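Local atomic coordinates of soluble lytic murein transglycosylase (Pseudomonas aeruginosa, PDB entry 5OHU), a protein that probably cleaves the glycan strands of bacterial cell-wall peptidoglycan as a lytic transglycosylase, working both at strand ends and within strands. Residues Ala498-Arg501 / Gln502-Phe506. Residues are numbered along the deposited sequence; the frame is centred on the assembly and turned at random.
Sequences AITR and QESAF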
# COMPACT_ATOMS: atom_id res chain seq x y z
N ALA A 498 -3.37 -18.76 9.80
CA ALA A 498 -2.49 -17.62 9.56
C ALA A 498 -2.53 -17.17 8.10
O ALA A 498 -2.62 -15.97 7.82
CB ALA A 498 -1.06 -17.97 9.96
N ILE A 499 -2.43 -18.11 7.16
CA ILE A 499 -2.46 -17.74 5.75
C ILE A 499 -3.79 -17.09 5.42
O ILE A 499 -3.85 -16.07 4.72
CB ILE A 499 -2.18 -18.98 4.88
CG1 ILE A 499 -0.71 -19.40 4.99
CG2 ILE A 499 -2.65 -18.77 3.43
CD1 ILE A 499 0.24 -18.64 4.07
N THR A 500 -4.87 -17.65 5.95
CA THR A 500 -6.19 -17.07 5.72
C THR A 500 -6.30 -15.68 6.32
O THR A 500 -6.81 -14.75 5.69
CB THR A 500 -7.25 -18.00 6.30
OG1 THR A 500 -7.17 -19.26 5.63
CG2 THR A 500 -8.63 -17.42 6.11
N ARG A 501 -5.80 -15.51 7.55
CA ARG A 501 -5.87 -14.21 8.20
C ARG A 501 -5.13 -13.15 7.38
O ARG A 501 -5.62 -12.02 7.23
CB ARG A 501 -5.31 -14.33 9.62
CG ARG A 501 -4.92 -13.01 10.28
CD ARG A 501 -6.11 -12.10 10.52
NE ARG A 501 -5.68 -10.95 11.32
CZ ARG A 501 -5.17 -9.84 10.79
NH1 ARG A 501 -5.02 -9.74 9.47
NH2 ARG A 501 -4.80 -8.85 11.58
N GLN A 502 -3.97 -13.49 6.81
CA GLN A 502 -3.21 -12.56 5.99
C GLN A 502 -3.87 -12.30 4.64
O GLN A 502 -3.93 -11.16 4.19
CB GLN A 502 -1.79 -13.11 5.78
CG GLN A 502 -0.90 -12.38 4.80
CD GLN A 502 -0.66 -10.90 5.15
OE1 GLN A 502 -0.68 -10.03 4.26
NE2 GLN A 502 -0.53 -10.60 6.44
N GLU A 503 -4.39 -13.35 4.00
CA GLU A 503 -4.87 -13.21 2.63
C GLU A 503 -6.17 -12.43 2.56
O GLU A 503 -6.32 -11.52 1.73
CB GLU A 503 -5.04 -14.60 1.99
CG GLU A 503 -3.73 -15.30 1.62
CD GLU A 503 -2.95 -14.58 0.52
OE1 GLU A 503 -1.75 -14.84 0.38
OE2 GLU A 503 -3.55 -13.75 -0.20
N SER A 504 -7.14 -12.77 3.41
CA SER A 504 -8.48 -12.24 3.32
C SER A 504 -8.99 -11.61 4.61
O SER A 504 -10.05 -10.99 4.58
CB SER A 504 -9.48 -13.34 2.93
OG SER A 504 -9.61 -14.27 4.00
N ALA A 505 -8.28 -11.80 5.73
CA ALA A 505 -8.80 -11.41 7.04
C ALA A 505 -10.17 -12.02 7.27
O ALA A 505 -11.07 -11.39 7.84
CB ALA A 505 -8.83 -9.88 7.20
N PHE A 506 -10.35 -13.24 6.77
CA PHE A 506 -11.54 -14.04 6.96
C PHE A 506 -12.80 -13.46 6.33
O PHE A 506 -13.91 -13.78 6.74
CB PHE A 506 -11.77 -14.31 8.45
CG PHE A 506 -10.89 -15.39 8.99
CD1 PHE A 506 -9.60 -15.10 9.41
CD2 PHE A 506 -11.34 -16.70 9.05
CE1 PHE A 506 -8.77 -16.09 9.89
CE2 PHE A 506 -10.53 -17.71 9.54
CZ PHE A 506 -9.24 -17.40 9.96
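The methyl CG2 of Thr500 sits over the centre of the Phe506 ring, 3.8 Å from its centroid and only 7° off the ring normal, a CH-pi contact with the two side chains crossing at nearly a right angle. In Thr500 a chi1 of -61° sets OG1 beside the backbone N and leaves CG2 anti to it, facing the ring. Phe506 also reaches Arg501, its CE1 lying 3.9 Å from Arg501 CB.

How a helix end can fold an aromatic back over its last turn is well illustrated here, at the C-terminus of helix 493-504 in the lysozyme-like transglycosylase domain. Regular bonding persists through Ser504 N to Thr500 O (3.0 Å, N-H...O 171°). Ala505 and Phe506 then both take positive phi, which turns the chain back and places the ring over Thr500; Ala505 N makes just weak bonds to Thr500 O and Arg501 O. Ser504 OG, bonded chiefly to Leu519 O, also accepts a weak bond from Phe506 N (3.0 Å). The Glu503-Ser504 pair matches the Glu-Ser signature of Slt-type transglycosylases.

On another side of the helix, Glu503 runs alongside Ile499, its CG 4.1 Å from Ile499 CG2, before a bend at chi2 turns its end away. Arg501 NH1 lies 4.4 Å from Ala505 CB. Glu503 OE1 hydrogen-bonds to Tyr610 OH of helix 605-624, Arg501 NE to Arg473 O, and Thr500 OG1 to Ile496 O one turn earlier. Tyr621 and Tyr454, from helices 605-624 and 454-463, pack against Phe506, whose side chain lies about 5 Å from a bound phosphate ion, probably from the crystallisation liquor.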